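Local coordinates for T-cell surface protein tactile (Homo sapiens, PDB 6ARQ) that promotes adhesion of NK cells to target cells by binding PVR and may support adhesive interactions of activated T and NK cells late in the immune response, at residues E11-T17 with I112-Q118; T30-Q36 with M100-E106. The protein carries 1 engineered substitution. One frame throughout, in Å; residues are numbered along the deposited sequence.

Contact 1: E11-T17 with I112-Q118; sequences EENVYAT and IYNLLIQ
Asn13 and Asn114 stand next to each other on adjoining strands with their amides extended the same way, and Asn114 ND2 donates to Asn13 OD1 at 3.2 Å. The amide planes are turned 52° apart, and the donor lies tilted from the Asn13 carbonyl plane, so one oblique bond joins two amides that are not coplanar. The first torsions set the pairing: Asn114 swings CG opposite its own nitrogen (chi1 -174°), while Asn13 swings CG opposite its carbonyl carbon (chi1 -83°). On the same face Tyr15 lies alongside Leu116, whose CD1 sits over one face of the ring, 4.1 Å from the centroid, in a CH-pi contact. Glu11 bends at its second torsion, bringing OE1 to 3.4 Å from Ile112 CG2; the same carboxylate oxygen forms a salt bridge with Arg96.

The other face is more apolar. Val14 splits its branches, CG2 meeting the edge of the Tyr113 ring at CD1 (3.7 Å) and CG1 packing on Leu115 CD1 (3.9 Å). Beyond it, Ala16 CB meets Ile117 CD1.

Beneath these pairs the backbones form a parallel ladder. Glu12, Val14 and Ala16 each give N and O to the partner strand; for example, Val14 N reaches Asn114 O at 2.9 Å, and Leu116 N returns to Val14 O at 2.8 Å. This is the parallel A'-G pairing of a V-set immunoglobulin domain, here the first of the extracellular part. Strand 9-16 is an outermost strand of its sheet within this chain, and strand 95-104 flanks 107-117 on the other side, bonding Tyr113 to Tyr97. Val14 and Tyr113 face the opposing sheet, packing on Leu24 of strand 22-29, where Tyr113 OH bonds Thr25 O.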
loop_
_atom_site.group_PDB
_atom_site.type_symbol
_atom_site.label_atom_id
_atom_site.label_comp_id
_atom_site.label_asym_id
_atom_site.label_seq_id
_atom_site.Cartn_x
_atom_site.Cartn_y
_atom_site.Cartn_z
ATOM N N GLU A 11 -35.400 -1.381 10.914
ATOM C CA GLU A 11 -35.354 -0.435 12.032
ATOM C C GLU A 11 -36.771 0.111 12.248
ATOM O O GLU A 11 -37.419 0.501 11.277
ATOM C CB GLU A 11 -34.339 0.693 11.742
ATOM C CG GLU A 11 -34.284 1.809 12.779
ATOM C CD GLU A 11 -33.694 1.468 14.135
ATOM O OE1 GLU A 11 -32.559 0.942 14.179
ATOM O OE2 GLU A 11 -34.346 1.782 15.156
ATOM N N GLU A 12 -37.258 0.114 13.503
ATOM C CA GLU A 12 -38.609 0.585 13.821
ATOM C C GLU A 12 -38.648 1.379 15.126
ATOM O O GLU A 12 -38.002 1.001 16.103
ATOM C CB GLU A 12 -39.582 -0.601 13.910
ATOM C CG GLU A 12 -41.019 -0.232 13.586
ATOM C CD GLU A 12 -42.069 -1.138 14.197
ATOM O OE1 GLU A 12 -42.093 -2.343 13.856
ATOM O OE2 GLU A 12 -42.888 -0.634 14.999
ATOM N N ASN A 13 -39.435 2.470 15.139
ATOM C CA ASN A 13 -39.620 3.333 16.307
ATOM C C ASN A 13 -40.889 2.940 17.064
ATOM O O ASN A 13 -41.953 2.797 16.460
ATOM C CB ASN A 13 -39.669 4.810 15.900
ATOM C CG ASN A 13 -38.322 5.477 15.719
ATOM O OD1 ASN A 13 -37.291 5.047 16.249
ATOM N ND2 ASN A 13 -38.314 6.591 15.003
ATOM N N VAL A 14 -40.757 2.733 18.385
ATOM C CA VAL A 14 -41.861 2.353 19.272
ATOM C C VAL A 14 -42.011 3.446 20.335
ATOM O O VAL A 14 -41.052 3.748 21.048
ATOM C CB VAL A 14 -41.676 0.940 19.905
ATOM C CG1 VAL A 14 -42.892 0.543 20.738
ATOM C CG2 VAL A 14 -41.396 -0.121 18.844
ATOM N N TYR A 15 -43.208 4.046 20.424
ATOM C CA TYR A 15 -43.487 5.102 21.391
ATOM C C TYR A 15 -44.435 4.609 22.474
ATOM O O TYR A 15 -45.453 3.982 22.174
ATOM C CB TYR A 15 -44.055 6.351 20.699
ATOM C CG TYR A 15 -43.049 7.067 19.826
ATOM C CD1 TYR A 15 -42.179 8.013 20.359
ATOM C CD2 TYR A 15 -42.972 6.807 18.462
ATOM C CE1 TYR A 15 -41.247 8.672 19.560
ATOM C CE2 TYR A 15 -42.049 7.464 17.650
ATOM C CZ TYR A 15 -41.190 8.399 18.202
ATOM O OH TYR A 15 -40.279 9.048 17.405
ATOM N N ALA A 16 -44.077 4.879 23.737
ATOM C CA ALA A 16 -44.844 4.503 24.925
ATOM C C ALA A 16 -44.678 5.559 26.027
ATOM O O ALA A 16 -43.876 6.479 25.869
ATOM C CB ALA A 16 -44.394 3.136 25.424
ATOM N N THR A 17 -45.449 5.445 27.126
ATOM C CA THR A 17 -45.379 6.378 28.254
ATOM C C THR A 17 -44.940 5.623 29.531
ATOM O O THR A 17 -44.606 4.438 29.455
ATOM C CB THR A 17 -46.717 7.140 28.420
ATOM O OG1 THR A 17 -46.533 8.204 29.352
ATOM C CG2 THR A 17 -47.882 6.242 28.860
ATOM N N ILE A 112 -34.318 -4.149 14.664
ATOM C CA ILE A 112 -33.964 -3.208 15.727
ATOM C C ILE A 112 -35.193 -2.366 16.075
ATOM O O ILE A 112 -35.791 -1.740 15.199
ATOM C CB ILE A 112 -32.733 -2.322 15.358
ATOM C CG1 ILE A 112 -31.568 -3.154 14.773
ATOM C CG2 ILE A 112 -32.254 -1.503 16.561
ATOM C CD1 ILE A 112 -31.359 -2.989 13.276
ATOM N N TYR A 113 -35.567 -2.381 17.360
ATOM C CA TYR A 113 -36.688 -1.634 17.917
ATOM C C TYR A 113 -36.163 -0.503 18.785
ATOM O O TYR A 113 -35.520 -0.765 19.805
ATOM C CB TYR A 113 -37.598 -2.557 18.749
ATOM C CG TYR A 113 -38.463 -3.504 17.947
ATOM C CD1 TYR A 113 -39.689 -3.091 17.432
ATOM C CD2 TYR A 113 -38.097 -4.836 17.773
ATOM C CE1 TYR A 113 -40.508 -3.967 16.722
ATOM C CE2 TYR A 113 -38.909 -5.723 17.066
ATOM C CZ TYR A 113 -40.115 -5.282 16.543
ATOM O OH TYR A 113 -40.929 -6.142 15.846
ATOM N N ASN A 114 -36.407 0.750 18.378
ATOM C CA ASN A 114 -35.985 1.908 19.156
ATOM C C ASN A 114 -37.160 2.334 20.032
ATOM O O ASN A 114 -38.094 2.979 19.555
ATOM C CB ASN A 114 -35.471 3.042 18.256
ATOM C CG ASN A 114 -34.884 4.226 18.997
ATOM O OD1 ASN A 114 -34.279 4.103 20.072
ATOM N ND2 ASN A 114 -35.027 5.408 18.417
ATOM N N LEU A 115 -37.144 1.886 21.298
ATOM C CA LEU A 115 -38.193 2.164 22.274
ATOM C C LEU A 115 -37.963 3.525 22.919
ATOM O O LEU A 115 -36.914 3.760 23.523
ATOM C CB LEU A 115 -38.253 1.047 23.334
ATOM C CG LEU A 115 -39.306 1.173 24.445
ATOM C CD1 LEU A 115 -40.725 1.004 23.903
ATOM C CD2 LEU A 115 -39.045 0.168 25.541
ATOM N N LEU A 116 -38.950 4.418 22.773
ATOM C CA LEU A 116 -38.918 5.775 23.311
ATOM C C LEU A 116 -40.038 5.953 24.332
ATOM O O LEU A 116 -41.207 5.734 24.010
ATOM C CB LEU A 116 -39.035 6.811 22.178
ATOM C CG LEU A 116 -37.889 6.822 21.162
ATOM C CD1 LEU A 116 -38.362 6.352 19.798
ATOM C CD2 LEU A 116 -37.266 8.198 21.058
ATOM N N ILE A 117 -39.670 6.314 25.575
ATOM C CA ILE A 117 -40.617 6.527 26.672
ATOM C C ILE A 117 -40.838 8.038 26.833
ATOM O O ILE A 117 -39.896 8.774 27.140
ATOM C CB ILE A 117 -40.159 5.839 27.998
ATOM C CG1 ILE A 117 -39.850 4.317 27.810
ATOM C CG2 ILE A 117 -41.149 6.087 29.151
ATOM C CD1 ILE A 117 -41.029 3.358 27.332
ATOM N N GLN A 118 -42.084 8.488 26.599
ATOM C CA GLN A 118 -42.490 9.892 26.687
ATOM C C GLN A 118 -43.407 10.115 27.888
ATOM O O GLN A 118 -42.933 10.419 28.979
ATOM C CB GLN A 118 -43.192 10.337 25.394
ATOM C CG GLN A 118 -42.269 10.431 24.183
ATOM C CD GLN A 118 -43.003 10.869 22.940
ATOM O OE1 GLN A 118 -43.859 10.155 22.404
ATOM N NE2 GLN A 118 -42.662 12.044 22.434
#

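Contact 2: T30-Q36 with M100-E106; sequences TVGFFVQ and MLVLYPE
A classic beta bulge interrupts the antiparallel C-F strand pair of this V-type immunoglobulin domain, close to the BC and FG loops: Val35 and Gln36 both face Val102. Val102 O accepts a bond from Val35 N (2.8 Å) and a weak one from Gln36 N, while Val102 N donates to Gln36 O. The extra residue turns Val35 toward the partner strand, where its CB packs on Val102 CG1 (3.8 Å) and its CG2 on Tyr104 CB.

Closer to the loops, Phe33 and Tyr104 form an antiparallel hydrogen-bonded pair, Tyr104 N to Phe33 O at 2.9 Å and Phe33 N to Tyr104 O in return. Their side chains run side by side, rings near parallel (15°) but slid apart so that they barely overlap; what lies over the Phe33 face is Tyr104 CB, 3.9 Å from the ring centroid. Phe33 takes the first torsion that places CG between N and the carbonyl carbon (chi1 63°), which lays the ring face, near its CZ rim, against that CB. On the other face of the sheet Phe34 lies beside Leu103, Phe34 CD1 3.7 Å from Leu103 CG, and Thr30 CG2 sits over the Phe34 ring.

Thr30 OG1 donates to Glu106 OE2 at 2.7 Å on the syn side, and Val31 N adds weak bonds to both carboxylate oxygens, tying the two loops together past the cis peptide before Pro105.

Phe34, Leu101 and Leu103 face the opposing sheet, meeting Thr28, Ser80 and Trp82. Phe33, Gln36, Met100 and Tyr104 pack on the chain of a different protein in the assembly. Strand 46-53 flanks strand 33-42, and strand 107-117 flanks 95-104.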
loop_
_atom_site.group_PDB
_atom_site.type_symbol
_atom_site.label_atom_id
_atom_site.label_comp_id
_atom_site.label_asym_id
_atom_site.label_seq_id
_atom_site.Cartn_x
_atom_site.Cartn_y
_atom_site.Cartn_z
ATOM N N THR A 30 -39.702 -20.428 8.625
ATOM C CA THR A 30 -38.592 -21.175 8.034
ATOM C C THR A 30 -39.102 -22.303 7.121
ATOM O O THR A 30 -40.175 -22.863 7.356
ATOM C CB THR A 30 -37.647 -21.710 9.139
ATOM O OG1 THR A 30 -36.502 -22.320 8.545
ATOM C CG2 THR A 30 -38.320 -22.694 10.097
ATOM N N VAL A 31 -38.326 -22.617 6.073
ATOM C CA VAL A 31 -38.613 -23.722 5.155
ATOM C C VAL A 31 -38.076 -24.992 5.839
ATOM O O VAL A 31 -38.721 -26.043 5.796
ATOM C CB VAL A 31 -38.021 -23.484 3.733
ATOM C CG1 VAL A 31 -38.190 -24.707 2.832
ATOM C CG2 VAL A 31 -38.645 -22.256 3.075
ATOM N N GLY A 32 -36.934 -24.842 6.515
ATOM C CA GLY A 32 -36.260 -25.904 7.250
ATOM C C GLY A 32 -36.492 -25.880 8.746
ATOM O O GLY A 32 -37.475 -26.452 9.228
ATOM N N PHE A 33 -35.569 -25.233 9.494
ATOM C CA PHE A 33 -35.623 -25.141 10.958
ATOM C C PHE A 33 -34.960 -23.862 11.492
ATOM O O PHE A 33 -34.162 -23.233 10.793
ATOM C CB PHE A 33 -34.962 -26.380 11.606
ATOM C CG PHE A 33 -33.485 -26.567 11.331
ATOM C CD1 PHE A 33 -33.053 -27.253 10.203
ATOM C CD2 PHE A 33 -32.530 -26.098 12.224
ATOM C CE1 PHE A 33 -31.688 -27.429 9.951
ATOM C CE2 PHE A 33 -31.165 -26.276 11.971
ATOM C CZ PHE A 33 -30.754 -26.944 10.840
ATOM N N PHE A 34 -35.288 -23.504 12.752
ATOM C CA PHE A 34 -34.714 -22.367 13.471
ATOM C C PHE A 34 -33.452 -22.834 14.187
ATOM O O PHE A 34 -33.489 -23.834 14.905
ATOM C CB PHE A 34 -35.723 -21.767 14.468
ATOM C CG PHE A 34 -37.011 -21.279 13.851
ATOM C CD1 PHE A 34 -37.057 -20.078 13.151
ATOM C CD2 PHE A 34 -38.185 -22.008 13.990
ATOM C CE1 PHE A 34 -38.249 -19.629 12.578
ATOM C CE2 PHE A 34 -39.381 -21.551 13.427
ATOM C CZ PHE A 34 -39.401 -20.373 12.712
ATOM N N VAL A 35 -32.332 -22.138 13.966
ATOM C CA VAL A 35 -31.046 -22.500 14.556
ATOM C C VAL A 35 -30.944 -21.925 15.980
ATOM O O VAL A 35 -30.746 -22.690 16.922
ATOM C CB VAL A 35 -29.858 -22.075 13.651
ATOM C CG1 VAL A 35 -28.515 -22.332 14.324
ATOM C CG2 VAL A 35 -29.917 -22.779 12.299
ATOM N N GLN A 36 -31.073 -20.595 16.132
ATOM C CA GLN A 36 -30.978 -19.887 17.414
ATOM C C GLN A 36 -31.571 -18.482 17.298
ATOM O O GLN A 36 -31.673 -17.949 16.191
ATOM C CB GLN A 36 -29.503 -19.795 17.858
ATOM C CG GLN A 36 -29.297 -19.682 19.360
ATOM C CD GLN A 36 -27.860 -19.403 19.701
ATOM O OE1 GLN A 36 -27.400 -18.260 19.666
ATOM N NE2 GLN A 36 -27.126 -20.442 20.060
ATOM N N MET A 100 -32.006 -11.087 16.939
ATOM C CA MET A 100 -31.265 -11.787 15.900
ATOM C C MET A 100 -31.834 -13.184 15.752
ATOM O O MET A 100 -31.861 -13.943 16.721
ATOM C CB MET A 100 -29.767 -11.817 16.223
ATOM C CG MET A 100 -28.908 -12.080 15.016
ATOM S SD MET A 100 -27.149 -12.158 15.408
ATOM C CE MET A 100 -26.767 -10.405 15.588
ATOM N N LEU A 101 -32.325 -13.505 14.553
ATOM C CA LEU A 101 -32.921 -14.804 14.264
ATOM C C LEU A 101 -32.061 -15.568 13.264
ATOM O O LEU A 101 -31.893 -15.126 12.126
ATOM C CB LEU A 101 -34.357 -14.639 13.731
ATOM C CG LEU A 101 -35.385 -14.052 14.693
ATOM C CD1 LEU A 101 -36.361 -13.171 13.957
ATOM C CD2 LEU A 101 -36.128 -15.140 15.437
ATOM N N VAL A 102 -31.492 -16.699 13.703
ATOM C CA VAL A 102 -30.666 -17.558 12.852
ATOM C C VAL A 102 -31.562 -18.703 12.371
ATOM O O VAL A 102 -32.077 -19.474 13.180
ATOM C CB VAL A 102 -29.355 -18.052 13.527
ATOM C CG1 VAL A 102 -28.463 -18.771 12.520
ATOM C CG2 VAL A 102 -28.594 -16.898 14.176
ATOM N N LEU A 103 -31.785 -18.758 11.055
ATOM C CA LEU A 103 -32.640 -19.732 10.378
ATOM C C LEU A 103 -31.843 -20.558 9.378
ATOM O O LEU A 103 -30.867 -20.060 8.812
ATOM C CB LEU A 103 -33.762 -18.981 9.634
ATOM C CG LEU A 103 -35.051 -18.643 10.395
ATOM C CD1 LEU A 103 -34.865 -17.461 11.338
ATOM C CD2 LEU A 103 -36.160 -18.289 9.427
ATOM N N TYR A 104 -32.270 -21.807 9.136
ATOM C CA TYR A 104 -31.618 -22.665 8.151
ATOM C C TYR A 104 -32.632 -23.119 7.093
ATOM O O TYR A 104 -33.659 -23.702 7.448
ATOM C CB TYR A 104 -30.917 -23.872 8.798
ATOM C CG TYR A 104 -29.768 -24.395 7.963
ATOM C CD1 TYR A 104 -29.982 -25.322 6.946
ATOM C CD2 TYR A 104 -28.468 -23.941 8.168
ATOM C CE1 TYR A 104 -28.932 -25.780 6.150
ATOM C CE2 TYR A 104 -27.408 -24.402 7.388
ATOM C CZ TYR A 104 -27.645 -25.321 6.379
ATOM O OH TYR A 104 -26.601 -25.774 5.608
ATOM N N PRO A 105 -32.397 -22.826 5.794
ATOM C CA PRO A 105 -31.224 -22.168 5.199
ATOM C C PRO A 105 -31.449 -20.684 4.847
ATOM O O PRO A 105 -30.782 -20.168 3.946
ATOM C CB PRO A 105 -31.013 -23.006 3.934
ATOM C CG PRO A 105 -32.439 -23.389 3.502
ATOM C CD PRO A 105 -33.326 -23.269 4.735
ATOM N N GLU A 106 -32.379 -20.002 5.551
ATOM C CA GLU A 106 -32.732 -18.595 5.298
ATOM C C GLU A 106 -31.642 -17.609 5.751
ATOM O O GLU A 106 -31.571 -16.498 5.221
ATOM C CB GLU A 106 -34.066 -18.227 5.967
ATOM C CG GLU A 106 -35.297 -18.788 5.270
ATOM C CD GLU A 106 -35.555 -20.268 5.481
ATOM O OE1 GLU A 106 -35.837 -20.964 4.481
ATOM O OE2 GLU A 106 -35.442 -20.739 6.636
#

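How the contacts relate
Both contacts belong to the same mixed sheet of the V-type domain, their centres 26 Å apart on opposite sides of the chain's centre; their nearest atoms are about 8 Å apart and do not touch. Across the sheet the order is 9-16, 107-117, 95-104, 33-42, so contact 1 pairs the first two strands and contact 2 the next two. Along the chain, contact 2 falls wholly between the segments of contact 1, and consecutive strands 95-104 and 107-117 link them. Contact 1 thus joins the start and end of the domain at one side, whereas contact 2 lies where the strands and their loop end meet a different protein, consistent with a role in ligand recognition.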